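Long-range contacts in neuraminidase (Bacteroides thetaiotaomicron, PDB 5MUL), which is probably a beta-propeller glycoside hydrolase with rhamnosidase activity and binds beta-D-glucuronate: residues L23-K28 / M419-E424; E51-Y56 / I95-E100; G135-N140 / Y158-S163; G166-N171 / V186-E191. All coordinates share one frame; numbering follows the deposited sequence. Where two conformers were deposited one is given.

In the fold
All four contacts belong to a beta-propeller whose sheets are arranged as seven blades. Contact 1 ties the chain's two ends into one blade by backbone hydrogen bonds and is partly buried, its centre about 20 Å from the chain's centre. Contact 2 is wholly buried, lies closer to the glucuronate site, and joins two neighbouring blades mainly through apolar side chains, without hydrogen bonds; Ala27 and Ile420 of contact 1 pack against Tyr56, at the end of its 51-56 segment. Contacts 3 and 4 share a third sheet, where strands 154-160 and 167-174 are neighbours. Contact 3 is polar and partly buried, a loop hydrogen-bonded to a strand end, whereas contact 4 combines a buried aliphatic cluster with water bridges.

Contact 1. Residues L23-K28 / M419-E424; sequences LVEVAK and MIYVLE
Val24 and Val422 form a hydrogen-bonded antiparallel pair in the velcro closure of the propeller, where N-terminal strand 22-29 completes a blade made of C-terminal strands 397-402 and 418-425. Val24 N gives to Val422 O at 2.9 Å, and Val422 N returns to Val24 O at 2.8 Å, in the carbonyl plane. A beta bulge shifts the register by one: Val26 N donates to Ile420 O at 2.8 Å, but Ile420 N is taken by Ala27 O at 2.9 Å, the donor standing above that carbonyl's plane. Two side chains hold the Tyr421 ring. Leu23, CG anti to the backbone N (chi1 -174°), lays CD2 over the ring's centre in a CH-pi contact, 3.7 Å from the centroid, and Met419 CG covers the opposite face nearer the rim. Replacing Tyr421 by an alanine would probably leave Leu23 and Met419 with a gap between them and the bridging water without its phenol partner. Glu424 OE2, beside Val24 CG2, is paired with Arg68 in a salt bridge. Glu25 and Tyr421 point the same way and share one water, which donates to Glu25 OE2 at 2.6 Å and meets Tyr421 OH, in the plane of the ring, at 2.7 Å.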
# COMPACT_ATOMS: atom_id res chain seq x y z
N LEU A 23 -18.47 0.48 12.63
CA LEU A 23 -17.61 1.63 12.49
C LEU A 23 -17.11 1.99 13.90
O LEU A 23 -17.85 2.60 14.72
CB LEU A 23 -18.38 2.77 11.83
CG LEU A 23 -17.63 4.03 11.47
CD1 LEU A 23 -16.85 3.82 10.20
CD2 LEU A 23 -18.62 5.19 11.36
N VAL A 24 -15.87 1.61 14.20
CA VAL A 24 -15.31 1.68 15.54
C VAL A 24 -14.50 2.94 15.71
O VAL A 24 -13.52 3.16 15.00
CB VAL A 24 -14.44 0.45 15.85
CG1 VAL A 24 -13.91 0.53 17.28
CG2 VAL A 24 -15.23 -0.85 15.62
N GLU A 25 -14.85 3.80 16.66
CA GLU A 25 -14.12 5.01 16.91
C GLU A 25 -12.72 4.76 17.43
O GLU A 25 -12.51 3.85 18.21
CB GLU A 25 -14.81 5.89 17.95
CG GLU A 25 -16.10 6.51 17.47
CD GLU A 25 -16.73 7.45 18.49
OE1 GLU A 25 -16.18 7.66 19.60
OE2 GLU A 25 -17.79 7.98 18.14
N VAL A 26 -11.79 5.60 16.97
CA VAL A 26 -10.45 5.65 17.53
C VAL A 26 -10.28 6.96 18.30
O VAL A 26 -10.46 6.97 19.51
CB VAL A 26 -9.38 5.46 16.43
CG1 VAL A 26 -8.01 5.42 17.08
CG2 VAL A 26 -9.65 4.20 15.62
N ALA A 27 -9.96 8.03 17.60
CA ALA A 27 -9.82 9.37 18.17
C ALA A 27 -9.77 10.35 17.03
O ALA A 27 -9.62 9.95 15.86
CB ALA A 27 -8.56 9.47 19.00
N LYS A 28 -9.89 11.64 17.33
CA LYS A 28 -9.79 12.64 16.28
C LYS A 28 -8.33 12.88 15.91
O LYS A 28 -7.44 12.85 16.77
CB LYS A 28 -10.45 13.96 16.66
CG LYS A 28 -11.94 13.83 16.88
CD LYS A 28 -12.53 15.19 17.23
CE LYS A 28 -14.04 15.13 17.34
NZ LYS A 28 -14.63 16.49 17.14
N MET A 419 -12.78 12.57 13.36
CA MET A 419 -12.70 11.24 13.99
C MET A 419 -12.15 10.22 13.01
O MET A 419 -12.57 10.14 11.85
CB MET A 419 -14.08 10.77 14.44
CG MET A 419 -14.14 9.44 15.17
SD MET A 419 -13.15 9.38 16.65
CE MET A 419 -14.12 10.43 17.73
N ILE A 420 -11.16 9.48 13.49
CA ILE A 420 -10.67 8.30 12.82
C ILE A 420 -11.48 7.11 13.31
O ILE A 420 -11.71 6.98 14.51
CB ILE A 420 -9.18 8.10 13.14
CG1 ILE A 420 -8.38 9.28 12.56
CG2 ILE A 420 -8.69 6.76 12.62
CD1 ILE A 420 -6.98 9.42 13.14
N TYR A 421 -11.88 6.24 12.37
CA TYR A 421 -12.56 5.00 12.68
C TYR A 421 -11.86 3.80 12.06
O TYR A 421 -11.17 3.95 11.03
CB TYR A 421 -13.98 4.98 12.09
CG TYR A 421 -14.89 6.11 12.46
CD1 TYR A 421 -14.93 7.28 11.69
CD2 TYR A 421 -15.73 5.99 13.56
CE1 TYR A 421 -15.81 8.31 12.01
CE2 TYR A 421 -16.60 7.01 13.88
CZ TYR A 421 -16.62 8.16 13.12
OH TYR A 421 -17.49 9.20 13.45
N VAL A 422 -12.05 2.62 12.63
CA VAL A 422 -11.78 1.37 11.93
C VAL A 422 -13.11 0.83 11.47
O VAL A 422 -13.99 0.55 12.30
CB VAL A 422 -11.01 0.37 12.79
CG1 VAL A 422 -10.84 -0.98 12.09
CG2 VAL A 422 -9.67 0.96 13.18
N LEU A 423 -13.30 0.69 10.17
CA LEU A 423 -14.51 0.07 9.63
C LEU A 423 -14.27 -1.41 9.47
O LEU A 423 -13.39 -1.83 8.69
CB LEU A 423 -14.91 0.76 8.32
CG LEU A 423 -16.32 0.44 7.78
CD1 LEU A 423 -16.69 1.45 6.70
CD2 LEU A 423 -16.48 -0.97 7.27
N GLU A 424 -15.01 -2.22 10.22
CA GLU A 424 -14.95 -3.65 10.17
C GLU A 424 -15.98 -4.14 9.16
O GLU A 424 -17.17 -4.16 9.48
CB GLU A 424 -15.21 -4.25 11.57
CG GLU A 424 -14.24 -3.77 12.62
CD GLU A 424 -14.43 -4.40 13.98
OE1 GLU A 424 -15.43 -5.12 14.19
OE2 GLU A 424 -13.61 -4.16 14.88
O HOH W 1 -18.68 8.80 15.89

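Contact 2. Residues E51-Y56 / I95-E100; sequences EQYISY and IMVDGE
In the seam between two neighbouring propeller blades, Tyr53 and Ser55 of strand 51-57 face Ile95 and Val97 of strand 92-97. The short strand segments run roughly antiparallel, 158° between their directions, but belong to different sheets: their axes come no closer than 8.2 Å, and no hydrogen bond joins the two segments. CG2 of Val97 sits over one face of the Tyr53 ring in a CH-pi contact, 4.1 Å from the centroid and displaced toward the rim, where Tyr53 CE1 is 3.9 Å from that same methyl. The two side chains cross at about a right angle. Ile95 divides its branches between two neighbours: CD1 reaches to 4.0 Å from Tyr53 CB and also touches the backbone at Ile54, while CG2 packs 3.8 Å from Ser55 CB. A chi1 of 75° allows this, placing CG1 between the backbone N and the carbonyl carbon and CG2 beside the N. An alanine at Ile95 would probably open a gap against strand 51-57 and leave Tyr53 CB and Ser55 CB without their apolar mates. Leu103 touches both Tyr53 and Val97, and Val46 touches Ile95. Beyond Val97 the chain turns into strand 103-108 through an Asx turn: Asp98 OD1 accepts from Glu100 N at 2.9 Å, met from above the carboxylate plane, and is also bonded to Tyr102 N. The side chain of Val97 is about 8 Å from that of Glu389, a glucuronate-binding residue. Face-to-face apolar packing of successive sheets is the way beta-propeller blades are joined.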
# COMPACT_ATOMS: atom_id res chain seq x y z
N GLU A 51 -3.96 -8.35 18.69
CA GLU A 51 -3.98 -6.90 18.86
C GLU A 51 -3.85 -6.19 17.54
O GLU A 51 -3.09 -6.62 16.68
CB GLU A 51 -2.83 -6.47 19.76
CG GLU A 51 -2.98 -7.02 21.15
CD GLU A 51 -1.94 -6.48 22.08
OE1 GLU A 51 -0.75 -6.56 21.71
OE2 GLU A 51 -2.32 -5.95 23.15
N GLN A 52 -4.55 -5.08 17.41
CA GLN A 52 -4.50 -4.21 16.23
C GLN A 52 -3.87 -2.90 16.63
O GLN A 52 -4.31 -2.23 17.54
CB GLN A 52 -5.89 -4.01 15.68
CG GLN A 52 -5.92 -3.20 14.42
CD GLN A 52 -7.31 -3.16 13.86
OE1 GLN A 52 -8.22 -2.60 14.50
NE2 GLN A 52 -7.52 -3.73 12.68
N TYR A 53 -2.83 -2.53 15.89
CA TYR A 53 -2.10 -1.29 16.07
C TYR A 53 -2.49 -0.26 15.04
O TYR A 53 -2.82 -0.59 13.89
CB TYR A 53 -0.60 -1.55 15.91
CG TYR A 53 0.03 -2.39 16.99
CD1 TYR A 53 -0.12 -3.77 17.01
CD2 TYR A 53 0.84 -1.80 17.97
CE1 TYR A 53 0.46 -4.54 18.02
CE2 TYR A 53 1.44 -2.56 18.95
CZ TYR A 53 1.24 -3.92 18.97
OH TYR A 53 1.87 -4.66 19.97
N ILE A 54 -2.44 1.00 15.44
CA ILE A 54 -2.75 2.12 14.55
C ILE A 54 -1.79 3.26 14.77
O ILE A 54 -1.26 3.41 15.89
CB ILE A 54 -4.22 2.57 14.75
CG1 ILE A 54 -4.77 3.43 13.60
CG2 ILE A 54 -4.42 3.26 16.10
CD1 ILE A 54 -6.27 3.71 13.67
N SER A 55 -1.60 4.10 13.77
CA SER A 55 -0.76 5.30 13.87
C SER A 55 -1.45 6.45 13.19
O SER A 55 -2.06 6.24 12.13
CB SER A 55 0.62 5.05 13.25
OG SER A 55 0.52 4.68 11.88
N TYR A 56 -1.36 7.65 13.76
CA TYR A 56 -1.96 8.85 13.17
C TYR A 56 -1.38 10.09 13.85
O TYR A 56 -0.68 9.98 14.87
CB TYR A 56 -3.50 8.84 13.33
CG TYR A 56 -3.97 8.86 14.78
CD1 TYR A 56 -4.15 7.68 15.49
CD2 TYR A 56 -4.27 10.06 15.43
CE1 TYR A 56 -4.56 7.69 16.80
CE2 TYR A 56 -4.68 10.07 16.75
CZ TYR A 56 -4.83 8.88 17.42
OH TYR A 56 -5.23 8.82 18.74
N ILE A 95 4.10 1.67 9.93
CA ILE A 95 4.39 0.83 11.07
C ILE A 95 4.29 -0.65 10.71
O ILE A 95 3.54 -1.02 9.78
CB ILE A 95 3.48 1.16 12.29
CG1 ILE A 95 2.06 0.63 12.11
CG2 ILE A 95 3.50 2.64 12.59
CD1 ILE A 95 1.11 0.87 13.28
N MET A 96 5.01 -1.49 11.45
CA MET A 96 4.91 -2.94 11.29
C MET A 96 5.42 -3.58 12.56
O MET A 96 6.31 -3.03 13.22
CB MET A 96 5.71 -3.44 10.10
CG MET A 96 5.51 -4.89 9.72
SD MET A 96 3.82 -5.39 9.42
CE MET A 96 3.24 -4.21 8.26
N VAL A 97 4.90 -4.73 12.90
CA VAL A 97 5.36 -5.48 14.06
C VAL A 97 6.17 -6.65 13.57
O VAL A 97 5.75 -7.32 12.63
CB VAL A 97 4.17 -5.95 14.92
CG1 VAL A 97 4.67 -6.71 16.14
CG2 VAL A 97 3.28 -4.79 15.34
N ASP A 98 7.33 -6.89 14.19
CA ASP A 98 8.18 -8.04 13.85
C ASP A 98 7.78 -9.32 14.58
O ASP A 98 6.85 -9.31 15.38
CB ASP A 98 9.67 -7.69 14.01
CG ASP A 98 10.12 -7.52 15.44
OD1 ASP A 98 9.52 -8.10 16.35
OD2 ASP A 98 11.13 -6.83 15.63
N GLY A 99 8.51 -10.41 14.35
CA GLY A 99 8.14 -11.71 14.93
C GLY A 99 8.33 -11.81 16.43
O GLY A 99 7.84 -12.76 17.05
N GLU A 100 9.07 -10.87 16.99
CA GLU A 100 9.23 -10.78 18.45
C GLU A 100 8.21 -9.83 19.09
O GLU A 100 8.21 -9.66 20.32
CB GLU A 100 10.65 -10.33 18.79
CG GLU A 100 11.67 -11.42 18.57
CD GLU A 100 13.10 -10.93 18.61
OE1 GLU A 100 13.38 -9.70 18.76
OE2 GLU A 100 13.97 -11.82 18.48

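Contact 3. Residues G135-N140 / Y158-S163; sequences GVDEGN and YRSGSS
Asn140 and Gly161 bring the backbones closest, CA to CA 5.0 Å, where loop 135-140 runs across segment 158-163 with end-to-end directions 89° apart; Gly161 N donates to Asn140 O at 2.8 Å, nearly straight at 163° and in the carbonyl plane. The side chain of Asp137 carries most of the rest. Its OD1 is gripped by two hydroxyls coming from opposite faces of the carboxylate plane: Ser160 OG at 2.8 Å, on the syn side, and Ser162 OG at 2.6 Å, well above the plane. Held from both faces at OD1, the carboxylate is probably restrained and its charge is likely to be stabilised. The serines are themselves linked, since Ser160 OG accepts from Ser162 N at 3.3 Å, forming an ST turn at the end of strand 154-160. With OG of Ser160 anti to the backbone N (chi1 180°), it can serve both the turn and the aspartate. The backbone of Asp137 is held as well: Tyr158 OH donates to Asp137 O at 2.7 Å, approaching from above the carbonyl plane. The phenol is in turn an acceptor, receiving a hydrogen bond from a water 2.8 Å from Tyr158 OH, and this water also donates to Glu138 OE2 at 2.7 Å. Thr134 N and Met133 N bind the Glu138 carboxylate too, holding it within its own loop. Val169 of the neighbouring strand touches Asp137, Tyr158 and Ser160. Thus a connecting loop is held by side-chain and backbone hydrogen bonds to the end of strand 154-160 and the ST turn that follows it, in the antiparallel sheet of a beta-propeller.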
# COMPACT_ATOMS: atom_id res chain seq x y z
N GLY A 135 22.85 2.92 7.94
CA GLY A 135 23.75 4.07 7.94
C GLY A 135 24.26 4.51 6.59
O GLY A 135 25.23 5.31 6.54
N VAL A 136 23.68 4.03 5.50
CA VAL A 136 24.13 4.33 4.15
C VAL A 136 22.91 4.77 3.36
O VAL A 136 21.86 4.10 3.43
CB VAL A 136 24.81 3.10 3.47
CG1 VAL A 136 25.20 3.40 2.02
CG2 VAL A 136 26.01 2.64 4.29
N ASP A 137 23.03 5.88 2.64
CA ASP A 137 21.96 6.39 1.83
C ASP A 137 20.68 6.66 2.65
O ASP A 137 19.56 6.31 2.25
CB ASP A 137 21.65 5.43 0.66
CG ASP A 137 20.82 6.09 -0.42
OD1 ASP A 137 20.71 7.33 -0.42
OD2 ASP A 137 20.27 5.37 -1.28
N GLU A 138 20.85 7.28 3.82
CA GLU A 138 19.74 7.58 4.71
C GLU A 138 19.52 9.07 4.92
O GLU A 138 18.84 9.46 5.85
CB GLU A 138 19.88 6.82 6.02
CG GLU A 138 19.66 5.33 5.78
CD GLU A 138 19.99 4.41 6.93
OE1 GLU A 138 20.41 4.85 8.02
OE2 GLU A 138 19.79 3.18 6.75
N GLY A 139 20.01 9.89 3.99
CA GLY A 139 19.87 11.34 4.07
C GLY A 139 18.74 12.00 3.32
O GLY A 139 18.44 13.18 3.59
N ASN A 140 18.10 11.30 2.37
CA ASN A 140 17.01 11.88 1.56
C ASN A 140 15.93 10.82 1.34
O ASN A 140 15.74 10.27 0.25
CB ASN A 140 17.48 12.49 0.23
CG ASN A 140 16.40 13.34 -0.45
OD1 ASN A 140 15.20 13.00 -0.44
ND2 ASN A 140 16.83 14.44 -1.07
N TYR A 158 11.96 2.34 0.63
CA TYR A 158 11.78 3.80 0.65
C TYR A 158 12.23 4.38 -0.68
O TYR A 158 12.91 3.71 -1.47
CB TYR A 158 12.52 4.44 1.82
CG TYR A 158 14.02 4.30 1.85
CD1 TYR A 158 14.64 3.15 2.31
CD2 TYR A 158 14.86 5.37 1.46
CE1 TYR A 158 16.01 3.05 2.45
CE2 TYR A 158 16.22 5.24 1.57
CZ TYR A 158 16.80 4.10 2.07
OH TYR A 158 18.18 3.98 2.22
N ARG A 159 11.79 5.61 -0.90
CA ARG A 159 12.23 6.40 -2.05
C ARG A 159 13.42 7.23 -1.62
O ARG A 159 13.29 8.14 -0.80
CB ARG A 159 11.09 7.28 -2.52
CG ARG A 159 11.45 8.18 -3.69
CD ARG A 159 10.21 8.91 -4.21
NE ARG A 159 9.26 7.96 -4.76
CZ ARG A 159 9.20 7.62 -6.04
NH1 ARG A 159 9.97 8.22 -6.95
NH2 ARG A 159 8.32 6.71 -6.42
N SER A 160 14.59 6.88 -2.14
CA SER A 160 15.80 7.67 -1.87
C SER A 160 15.98 8.73 -2.95
O SER A 160 15.91 8.44 -4.13
CB SER A 160 17.04 6.80 -1.85
OG SER A 160 18.15 7.64 -1.59
N GLY A 161 16.26 9.94 -2.46
CA GLY A 161 16.58 11.09 -3.33
C GLY A 161 18.06 11.39 -3.40
O GLY A 161 18.44 12.46 -3.93
N SER A 162 18.94 10.52 -2.93
CA SER A 162 20.34 10.93 -2.83
C SER A 162 21.03 11.02 -4.18
O SER A 162 22.13 11.57 -4.25
CB SER A 162 21.11 10.02 -1.90
OG SER A 162 21.18 8.77 -2.49
N SER A 163 20.43 10.52 -5.24
CA SER A 163 20.98 10.71 -6.58
C SER A 163 20.53 11.97 -7.24
O SER A 163 21.08 12.30 -8.30
CB SER A 163 20.64 9.56 -7.50
OG SER A 163 19.25 9.57 -7.85
O HOH W 2 18.90 2.27 4.38

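Contact 4. Residues G166-N171 / V186-E191; sequences GNLVMN and VLIDGE
Leu168 and Leu187 lie flank to flank and point the same way, their CD2 methyls 4.2 Å apart. The two branches of Leu168 fork to different partners. While CD2 goes to Leu187, CD1 meets Ile188 CD1 at 3.9 Å, methyl against methyl, the two side chains crossing obliquely. Met170 adds the third bump: its chain is extended through chi2 and bends at chi3 (-74°), bringing CE to 3.9 Å from Leu187 CD2. Leu187 CD2 thus sits against the hollow between Leu168 CD2 and Met170 CE. Strand 167-174 belongs to a propeller blade, and segment 186-191 is the connection that leaves it for strand 195-202 of the next; Leu210 of that next blade touches both Leu168 and Leu187, and Trp212 and Trp214 pack on Ile188. Even where the CA atoms come nearest, at Leu168 and Leu187, no direct hydrogen bond joins the segments, and two waters bridge the backbones. One accepts from Leu187 N at 2.8 Å and sits 2.7 Å from Leu168 O and 2.8 Å from Asn167 OD1, toward both of which it can donate. The other accepts from Leu168 N at 2.8 Å and can donate to Ile188 O, 2.9 Å away. Asn167 has CG anti to the backbone N (chi1 175°), which brings OD1 to the first water, and its ND2 is tied to Asp185 O. Further along, Asp189 OD1 takes the N-H of Glu191 from above its carboxylate plane, an Asx turn.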
# COMPACT_ATOMS: atom_id res chain seq x y z
N GLY A 166 14.24 10.13 -7.45
CA GLY A 166 13.75 9.05 -6.59
C GLY A 166 14.14 7.69 -7.08
O GLY A 166 14.05 7.40 -8.27
N ASN A 167 14.61 6.86 -6.14
CA ASN A 167 15.08 5.52 -6.45
C ASN A 167 14.61 4.56 -5.33
O ASN A 167 14.76 4.87 -4.18
CB ASN A 167 16.59 5.51 -6.56
CG ASN A 167 17.15 4.13 -6.76
OD1 ASN A 167 16.90 3.52 -7.80
ND2 ASN A 167 17.93 3.66 -5.80
N LEU A 168 14.14 3.38 -5.72
CA LEU A 168 13.67 2.38 -4.73
C LEU A 168 14.87 1.75 -4.05
O LEU A 168 15.74 1.17 -4.72
CB LEU A 168 12.87 1.33 -5.47
CG LEU A 168 12.10 0.27 -4.63
CD1 LEU A 168 11.16 -0.49 -5.54
CD2 LEU A 168 13.00 -0.68 -3.91
N VAL A 169 14.94 1.89 -2.73
CA VAL A 169 15.96 1.24 -1.91
C VAL A 169 15.25 0.25 -0.98
O VAL A 169 14.20 0.58 -0.41
CB VAL A 169 16.82 2.26 -1.14
CG1 VAL A 169 17.82 1.50 -0.30
CG2 VAL A 169 17.53 3.18 -2.12
N MET A 170 15.80 -0.95 -0.84
CA MET A 170 15.15 -2.04 -0.13
C MET A 170 16.09 -2.65 0.90
O MET A 170 17.24 -3.01 0.55
CB MET A 170 14.72 -3.11 -1.13
CG MET A 170 14.02 -4.31 -0.56
SD MET A 170 13.55 -5.53 -1.78
CE MET A 170 12.18 -4.71 -2.57
N ASN A 171 15.63 -2.74 2.14
CA ASN A 171 16.39 -3.32 3.25
C ASN A 171 15.61 -4.48 3.85
O ASN A 171 14.39 -4.56 3.69
CB ASN A 171 16.60 -2.31 4.40
CG ASN A 171 17.41 -1.10 4.01
OD1 ASN A 171 18.24 -1.18 3.12
ND2 ASN A 171 17.21 -0.01 4.72
N VAL A 186 19.80 -0.71 -6.28
CA VAL A 186 19.16 -0.34 -7.51
C VAL A 186 18.38 -1.53 -8.05
O VAL A 186 18.96 -2.54 -8.50
CB VAL A 186 20.13 0.15 -8.60
CG1 VAL A 186 19.31 0.66 -9.79
CG2 VAL A 186 21.01 1.29 -8.09
N LEU A 187 17.07 -1.40 -7.99
CA LEU A 187 16.17 -2.48 -8.39
C LEU A 187 15.43 -2.05 -9.64
O LEU A 187 15.40 -2.78 -10.62
CB LEU A 187 15.22 -2.81 -7.22
CG LEU A 187 14.18 -3.90 -7.48
CD1 LEU A 187 14.74 -5.21 -8.00
CD2 LEU A 187 13.40 -4.16 -6.18
N ILE A 188 14.78 -0.88 -9.61
CA ILE A 188 14.14 -0.28 -10.78
C ILE A 188 15.01 0.91 -11.21
O ILE A 188 15.25 1.80 -10.41
CB ILE A 188 12.70 0.21 -10.49
CG1 ILE A 188 11.79 -0.92 -9.98
CG2 ILE A 188 12.06 0.81 -11.76
CD1 ILE A 188 10.50 -0.44 -9.40
N ASP A 189 15.46 0.89 -12.46
CA ASP A 189 16.38 1.92 -12.97
C ASP A 189 15.70 2.65 -14.14
O ASP A 189 15.48 2.08 -15.20
CB ASP A 189 17.69 1.23 -13.40
CG ASP A 189 18.75 2.18 -13.91
OD1 ASP A 189 18.48 3.39 -13.98
OD2 ASP A 189 19.85 1.69 -14.22
N GLY A 190 15.41 3.94 -13.94
CA GLY A 190 14.82 4.77 -14.98
C GLY A 190 15.85 5.48 -15.85
O GLY A 190 15.49 6.42 -16.56
N GLU A 191 17.12 5.08 -15.73
CA GLU A 191 18.22 5.43 -16.66
C GLU A 191 18.29 6.90 -17.06
O GLU A 191 18.53 7.21 -18.24
CB GLU A 191 18.13 4.61 -17.93
CG GLU A 191 18.08 3.12 -17.72
CD GLU A 191 17.73 2.44 -19.01
OE1 GLU A 191 16.55 2.51 -19.41
OE2 GLU A 191 18.65 1.87 -19.65
O HOH W 3 15.79 0.96 -7.39
O HOH W 4 13.55 3.15 -8.49